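Local coordinates for hypothetical protein ta1320 (Thermoplasma acidophilum, PDB 1NE2), which is of uncharacterised function but has a class I methyltransferase-like fold and is probably an S-adenosylmethionine-dependent transferase, at residues B[132-143]-B[157-166]; B[116-124]-B[146-154]. All blocks are in the same frame, centred on the assembly; numbering follows the deposited sequence.

Interactions 1 and 2 lie with their centres about 14 Å apart on the later half of one Rossmann-like chain. Along the sequence their segments alternate, 116-124, 132-143, 146-154 and 157-166, and both interactions use strand 142-147 and helix 151-161. Interaction 2 joins the loop after strand 111-116 to the start of that helix; interaction 1 takes up its end and the strand that follows. They meet at Ile-132, whose CD1 packs against Phe-153 and Leu-154, and through a probable hydrogen bond from Met-116 N to Tyr-143 O. Interaction 2 holds a loop of probable active-site type against strand 142-147 and helix 151-161, while interaction 1 packs the far ends of helices 126-138 and 151-161 together.

Interaction 1. Residues B[132-143]-B[157-166]; sequences IDKAFETSMWIY and EFSARGDVFR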
# COMPACT_ATOMS: atom_id res chain seq x y z
N ILE B 132 10.96 14.35 2.96
CA ILE B 132 9.86 15.29 2.90
C ILE B 132 9.33 15.34 1.46
O ILE B 132 8.12 15.25 1.23
CB ILE B 132 10.30 16.71 3.33
CG1 ILE B 132 10.86 16.65 4.75
CG2 ILE B 132 9.12 17.66 3.27
CD1 ILE B 132 11.43 17.97 5.25
N ASP B 133 10.23 15.48 0.50
CA ASP B 133 9.84 15.53 -0.90
C ASP B 133 9.09 14.28 -1.33
O ASP B 133 8.05 14.36 -1.98
CB ASP B 133 11.07 15.70 -1.79
CG ASP B 133 11.59 17.13 -1.80
OD1 ASP B 133 12.68 17.36 -2.36
OD2 ASP B 133 10.91 18.01 -1.24
N LYS B 134 9.62 13.11 -0.97
CA LYS B 134 8.97 11.86 -1.33
C LYS B 134 7.58 11.74 -0.70
O LYS B 134 6.64 11.26 -1.34
CB LYS B 134 9.83 10.67 -0.91
CG LYS B 134 9.28 9.31 -1.33
CD LYS B 134 9.82 8.84 -2.68
CE LYS B 134 9.36 9.69 -3.84
NZ LYS B 134 9.95 9.19 -5.13
N ALA B 135 7.46 12.17 0.55
CA ALA B 135 6.19 12.10 1.26
C ALA B 135 5.10 12.86 0.51
O ALA B 135 4.00 12.34 0.31
CB ALA B 135 6.34 12.65 2.68
N PHE B 136 5.40 14.08 0.09
CA PHE B 136 4.41 14.89 -0.62
C PHE B 136 4.09 14.45 -2.04
O PHE B 136 3.11 14.89 -2.63
CB PHE B 136 4.84 16.35 -0.57
CG PHE B 136 4.55 17.00 0.75
CD1 PHE B 136 3.28 17.46 1.05
CD2 PHE B 136 5.55 17.10 1.71
CE1 PHE B 136 2.99 18.01 2.30
CE2 PHE B 136 5.27 17.64 2.97
CZ PHE B 136 3.98 18.10 3.26
N GLU B 137 4.90 13.55 -2.58
CA GLU B 137 4.66 13.04 -3.92
C GLU B 137 3.95 11.69 -3.80
O GLU B 137 3.39 11.17 -4.77
CB GLU B 137 6.00 12.85 -4.64
CG GLU B 137 5.92 12.21 -6.00
CD GLU B 137 7.28 11.97 -6.61
OE1 GLU B 137 7.35 11.44 -7.74
OE2 GLU B 137 8.30 12.31 -5.96
N THR B 138 3.94 11.15 -2.58
CA THR B 138 3.39 9.83 -2.30
C THR B 138 2.04 9.71 -1.57
O THR B 138 1.20 8.88 -1.95
CB THR B 138 4.41 9.00 -1.47
OG1 THR B 138 5.65 8.89 -2.19
CG2 THR B 138 3.88 7.60 -1.18
N SER B 139 1.84 10.52 -0.54
CA SER B 139 0.63 10.39 0.26
C SER B 139 -0.21 11.63 0.51
O SER B 139 0.27 12.76 0.43
CB SER B 139 1.00 9.77 1.61
OG SER B 139 1.80 8.61 1.43
N MSE B 140 -1.47 11.40 0.86
CA MSE B 140 -2.42 12.47 1.15
C MSE B 140 -2.25 13.00 2.57
O MSE B 140 -2.37 14.21 2.81
CB MSE B 140 -3.85 11.97 0.95
CG MSE B 140 -4.91 13.00 1.30
SE MSE B 140 -6.59 12.67 0.40
CE MSE B 140 -7.39 11.46 1.65
N TRP B 141 -1.97 12.10 3.51
CA TRP B 141 -1.80 12.47 4.91
C TRP B 141 -0.38 12.10 5.35
O TRP B 141 0.03 10.95 5.25
CB TRP B 141 -2.83 11.75 5.78
CG TRP B 141 -4.24 12.04 5.36
CD1 TRP B 141 -4.98 11.37 4.42
CD2 TRP B 141 -5.05 13.12 5.82
NE1 TRP B 141 -6.20 11.98 4.27
CE2 TRP B 141 -6.27 13.05 5.12
CE3 TRP B 141 -4.86 14.15 6.76
CZ2 TRP B 141 -7.31 13.97 5.32
CZ3 TRP B 141 -5.90 15.06 6.97
CH2 TRP B 141 -7.11 14.96 6.25
N ILE B 142 0.35 13.09 5.84
CA ILE B 142 1.74 12.91 6.23
C ILE B 142 1.99 13.19 7.71
O ILE B 142 1.60 14.25 8.23
CB ILE B 142 2.61 13.85 5.34
CG1 ILE B 142 2.48 13.41 3.87
CG2 ILE B 142 4.06 13.83 5.80
CD1 ILE B 142 2.85 14.46 2.85
N TYR B 143 2.64 12.25 8.38
CA TYR B 143 2.93 12.36 9.81
C TYR B 143 4.41 12.14 10.09
O TYR B 143 5.05 11.30 9.46
CB TYR B 143 2.13 11.32 10.59
CG TYR B 143 0.63 11.54 10.56
CD1 TYR B 143 0.01 12.32 11.53
CD2 TYR B 143 -0.15 10.95 9.57
CE1 TYR B 143 -1.38 12.51 11.52
CE2 TYR B 143 -1.54 11.13 9.55
CZ TYR B 143 -2.14 11.91 10.53
OH TYR B 143 -3.51 12.05 10.54
N GLU B 157 8.61 23.79 5.75
CA GLU B 157 8.49 22.89 4.61
C GLU B 157 7.11 22.24 4.49
O GLU B 157 6.55 22.17 3.39
CB GLU B 157 9.56 21.80 4.68
CG GLU B 157 10.99 22.30 4.48
CD GLU B 157 11.13 23.15 3.22
OE1 GLU B 157 11.19 24.39 3.34
OE2 GLU B 157 11.18 22.57 2.11
N PHE B 158 6.56 21.75 5.60
CA PHE B 158 5.25 21.11 5.56
C PHE B 158 4.14 22.09 5.17
O PHE B 158 3.27 21.76 4.37
CB PHE B 158 4.91 20.47 6.91
CG PHE B 158 5.74 19.25 7.24
CD1 PHE B 158 6.07 18.33 6.25
CD2 PHE B 158 6.13 18.99 8.55
CE1 PHE B 158 6.78 17.17 6.56
CE2 PHE B 158 6.84 17.84 8.87
CZ PHE B 158 7.17 16.93 7.87
N SER B 159 4.17 23.29 5.75
CA SER B 159 3.14 24.28 5.47
C SER B 159 3.21 24.80 4.03
O SER B 159 2.22 25.29 3.50
CB SER B 159 3.23 25.45 6.46
OG SER B 159 4.47 26.12 6.36
N ALA B 160 4.38 24.68 3.41
CA ALA B 160 4.54 25.14 2.03
C ALA B 160 3.92 24.16 1.03
O ALA B 160 3.63 24.53 -0.10
CB ALA B 160 6.01 25.35 1.72
N ARG B 161 3.71 22.92 1.46
CA ARG B 161 3.14 21.91 0.57
C ARG B 161 1.84 21.30 1.07
O ARG B 161 1.23 20.47 0.39
CB ARG B 161 4.16 20.80 0.32
CG ARG B 161 5.29 21.18 -0.63
CD ARG B 161 4.74 21.49 -2.02
NE ARG B 161 5.81 21.77 -2.98
CZ ARG B 161 5.60 22.07 -4.26
NH1 ARG B 161 4.37 22.15 -4.74
NH2 ARG B 161 6.63 22.30 -5.06
N GLY B 162 1.40 21.70 2.26
CA GLY B 162 0.16 21.17 2.80
C GLY B 162 -0.36 21.96 3.99
O GLY B 162 0.16 23.02 4.33
N ASP B 163 -1.41 21.43 4.62
CA ASP B 163 -2.00 22.08 5.78
C ASP B 163 -1.54 21.36 7.04
O ASP B 163 -1.83 20.18 7.24
CB ASP B 163 -3.52 22.04 5.68
CG ASP B 163 -4.05 22.79 4.48
OD1 ASP B 163 -3.84 24.02 4.41
OD2 ASP B 163 -4.68 22.16 3.60
N VAL B 164 -0.80 22.07 7.88
CA VAL B 164 -0.31 21.49 9.13
C VAL B 164 -1.43 21.57 10.16
O VAL B 164 -1.75 22.65 10.66
CB VAL B 164 0.92 22.24 9.69
CG1 VAL B 164 1.37 21.63 11.01
CG2 VAL B 164 2.06 22.19 8.68
N PHE B 165 -2.05 20.43 10.47
CA PHE B 165 -3.13 20.43 11.44
C PHE B 165 -2.65 19.99 12.82
O PHE B 165 -3.37 20.10 13.80
CB PHE B 165 -4.30 19.57 10.95
CG PHE B 165 -3.94 18.15 10.67
CD1 PHE B 165 -3.92 17.22 11.70
CD2 PHE B 165 -3.63 17.74 9.37
CE1 PHE B 165 -3.61 15.89 11.44
CE2 PHE B 165 -3.32 16.42 9.11
CZ PHE B 165 -3.31 15.49 10.15
N ARG B 166 -1.41 19.49 12.88
CA ARG B 166 -0.83 19.08 14.15
C ARG B 166 0.66 19.39 14.25
O ARG B 166 1.43 19.08 13.34
CB ARG B 166 -1.05 17.58 14.41
CG ARG B 166 -0.43 17.09 15.73
CD ARG B 166 -0.91 15.69 16.11
NE ARG B 166 -2.37 15.66 16.14
CZ ARG B 166 -3.12 14.78 15.48
NH1 ARG B 166 -2.55 13.85 14.73
NH2 ARG B 166 -4.45 14.87 15.53
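Two groups of aromatic rings join residues 132-143 to 157-166. In the first, Phe-136 and Phe-158 meet rim to rim, CE2 of Phe-136 lying 3.4 Å from CD1 of Phe-158, with the planes 45° apart and neither ring over the other's face. The second is a cluster of Trp-141, Tyr-143 and Phe-165. Its rings meet obliquely: Phe-165 CE2 comes in at the edge of the indole, 3.6 Å from Trp-141 CE3, while its CZ lies 3.5 Å from Tyr-143 OH. Phe-165 CG sits between the backbone N and the carbonyl carbon (chi1 58°), which directs the ring at both partners.

A CH-pi contact puts Arg-161 CB 3.7 Å from the centroid of the Phe-136 ring; Ile-142 CD1 lies over the centre of the opposite face, so the ring is held flat between them. Among purely apolar contacts, Ile-132 CG2 approaches Phe-158 CE1 at 4.1 Å.

The polar ends look elsewhere: Tyr-143 OH hydrogen-bonds Asp-47, which also forms a salt bridge with Arg-166 NH1.

The helical segments 132-138 and 157-161 run in roughly the same direction, their axes 26° apart. Strand 142-147, helix 151-161 and strand 162-173 make a beta-alpha-beta crossover, with antiparallel strand 187-197 between the two strands, the hallmark of class I methyltransferase folds.

Interaction 2. Residues B[116-124]-B[146-154]; sequences MNPPFGSVV and GNAKARDFL
Val-124 and Phe-153 approach from opposite directions, the valine's CG2 standing over one face of the ring, 3.8 Å from its centroid and 21° off the normal. CG1 shares the job nearer the rim, 3.6 Å from Phe-153 CE2. With its CG anti to the backbone N (chi1 175°), Phe-153 swings its ring out toward the loop. An alanine here would take away the surface under both valine methyls and would probably leave Val-124, already poorly ordered, freer to move.

Phe-120 behaves differently, offering its edge. Ala-150 CB lies near the ring plane, 3.6 Å from Phe-120 CE1, and Leu-154 CD2 meets CZ of the same ring at 3.8 Å. The Ala-150 methyl also touches Gly-121 O at 3.4 Å, roughly at a right angle to its contact with the ring. Farther out, the aliphatic part of Lys-149 runs alongside the Ser-122 hydroxyl.

At Gly-146 the backbones come close enough that a beta carbon would collide with Pro-118 O. Next to it a water donates to Pro-118 O at 2.6 Å and accepts from Asn-147 N, bridging the segments.

Residues 117-120 read Asn-Pro-Pro-Phe, as in the active-site loop of many related methyltransferases. The loop connects strand 111-116 to helix 126-138 and rests on the end of strand 142-147 and the first turns of helix 151-161; Phe-120 also touches Asp-128, and Leu-154 reaches Phe-193 of strand 187-197.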
# COMPACT_ATOMS: atom_id res chain seq x y z
N MSE B 116 6.71 8.75 9.27
CA MSE B 116 8.16 8.75 9.37
C MSE B 116 8.61 9.19 10.76
O MSE B 116 7.87 9.85 11.49
CB MSE B 116 8.76 9.68 8.31
CG MSE B 116 8.42 11.14 8.50
SE MSE B 116 9.03 12.22 7.01
CE MSE B 116 10.92 12.29 7.39
N ASN B 117 9.83 8.80 11.12
CA ASN B 117 10.40 9.14 12.42
C ASN B 117 11.83 9.64 12.17
O ASN B 117 12.80 8.91 12.38
CB ASN B 117 10.40 7.91 13.32
CG ASN B 117 11.08 8.16 14.65
OD1 ASN B 117 10.82 9.15 15.33
ND2 ASN B 117 11.96 7.24 15.04
N PRO B 118 11.96 10.90 11.71
CA PRO B 118 13.18 11.65 11.38
C PRO B 118 14.22 11.78 12.48
O PRO B 118 13.95 12.32 13.55
CB PRO B 118 12.64 13.02 10.97
CG PRO B 118 11.28 12.73 10.47
CD PRO B 118 10.77 11.74 11.47
N PRO B 119 15.44 11.29 12.22
CA PRO B 119 16.52 11.37 13.22
C PRO B 119 17.21 12.73 13.20
O PRO B 119 17.71 13.20 14.22
CB PRO B 119 17.47 10.25 12.79
CG PRO B 119 16.59 9.31 12.00
CD PRO B 119 15.76 10.27 11.21
N PHE B 120 17.23 13.37 12.02
CA PHE B 120 17.88 14.67 11.85
C PHE B 120 17.34 15.76 12.76
O PHE B 120 16.19 15.70 13.21
CB PHE B 120 17.79 15.11 10.39
CG PHE B 120 16.39 15.40 9.92
CD1 PHE B 120 15.75 16.58 10.26
CD2 PHE B 120 15.71 14.48 9.11
CE1 PHE B 120 14.46 16.85 9.82
CE2 PHE B 120 14.42 14.74 8.66
CZ PHE B 120 13.79 15.93 9.02
N GLY B 121 18.17 16.76 13.03
CA GLY B 121 17.77 17.86 13.89
C GLY B 121 18.06 19.23 13.32
O GLY B 121 17.38 19.69 12.40
N SER B 122 19.09 19.89 13.85
CA SER B 122 19.47 21.22 13.41
C SER B 122 20.07 21.24 12.00
O SER B 122 19.72 22.09 11.18
CB SER B 122 20.48 21.83 14.39
OG SER B 122 19.94 21.90 15.70
N VAL B 123 20.97 20.30 11.73
CA VAL B 123 21.60 20.22 10.42
C VAL B 123 20.80 19.37 9.45
O VAL B 123 20.58 18.18 9.69
CB VAL B 123 23.03 19.64 10.52
CG1 VAL B 123 23.67 19.58 9.14
CG2 VAL B 123 23.87 20.49 11.46
N VAL B 124 20.35 19.98 8.36
CA VAL B 124 19.57 19.28 7.34
C VAL B 124 20.47 18.89 6.17
O VAL B 124 21.35 19.65 5.77
CB VAL B 124 18.42 20.16 6.82
CG1 VAL B 124 17.62 19.41 5.77
CG2 VAL B 124 17.52 20.58 7.97
N GLY B 146 9.77 13.34 15.67
CA GLY B 146 11.22 13.41 15.78
C GLY B 146 11.71 14.54 16.66
O GLY B 146 10.94 15.17 17.38
N ASN B 147 13.01 14.79 16.58
CA ASN B 147 13.68 15.84 17.34
C ASN B 147 13.02 17.19 17.11
O ASN B 147 12.74 17.57 15.97
CB ASN B 147 15.16 15.88 16.94
CG ASN B 147 15.97 16.85 17.76
OD1 ASN B 147 17.17 17.00 17.54
ND2 ASN B 147 15.34 17.52 18.71
N ALA B 148 12.78 17.92 18.19
CA ALA B 148 12.15 19.24 18.11
C ALA B 148 13.09 20.30 17.53
O ALA B 148 12.65 21.41 17.23
CB ALA B 148 11.67 19.67 19.48
N LYS B 149 14.36 19.96 17.37
CA LYS B 149 15.32 20.91 16.81
C LYS B 149 15.05 21.18 15.33
O LYS B 149 15.49 22.20 14.80
CB LYS B 149 16.75 20.41 16.99
CG LYS B 149 17.23 20.35 18.43
CD LYS B 149 18.75 20.23 18.51
CE LYS B 149 19.27 19.03 17.74
NZ LYS B 149 20.75 18.95 17.75
N ALA B 150 14.34 20.27 14.68
CA ALA B 150 14.02 20.44 13.26
C ALA B 150 12.64 21.06 13.09
O ALA B 150 12.14 21.22 11.98
CB ALA B 150 14.08 19.09 12.55
N ARG B 151 12.03 21.42 14.22
CA ARG B 151 10.69 22.00 14.26
C ARG B 151 10.45 23.15 13.29
O ARG B 151 9.50 23.12 12.49
CB ARG B 151 10.38 22.46 15.69
CG ARG B 151 8.91 22.63 15.98
CD ARG B 151 8.69 22.93 17.46
NE ARG B 151 7.29 22.81 17.82
CZ ARG B 151 6.81 23.01 19.05
NH1 ARG B 151 7.63 23.33 20.04
NH2 ARG B 151 5.51 22.87 19.28
N ASP B 152 11.29 24.18 13.36
CA ASP B 152 11.13 25.34 12.49
C ASP B 152 11.22 24.97 11.01
O ASP B 152 10.37 25.35 10.21
CB ASP B 152 12.19 26.40 12.82
CG ASP B 152 12.07 26.92 14.24
OD1 ASP B 152 10.97 27.39 14.61
OD2 ASP B 152 13.07 26.87 14.98
N PHE B 153 12.26 24.22 10.66
CA PHE B 153 12.47 23.79 9.29
C PHE B 153 11.29 22.95 8.80
O PHE B 153 10.77 23.18 7.71
CB PHE B 153 13.76 22.97 9.18
CG PHE B 153 13.99 22.39 7.81
CD1 PHE B 153 14.23 23.21 6.72
CD2 PHE B 153 13.98 21.01 7.62
CE1 PHE B 153 14.45 22.67 5.45
CE2 PHE B 153 14.20 20.46 6.36
CZ PHE B 153 14.44 21.29 5.27
N LEU B 154 10.88 21.98 9.60
CA LEU B 154 9.78 21.11 9.21
C LEU B 154 8.46 21.85 9.04
O LEU B 154 7.75 21.63 8.06
CB LEU B 154 9.62 19.97 10.23
CG LEU B 154 10.76 18.95 10.21
CD1 LEU B 154 10.50 17.88 11.26
CD2 LEU B 154 10.88 18.33 8.83
O HOH W 1 15.00 12.35 15.96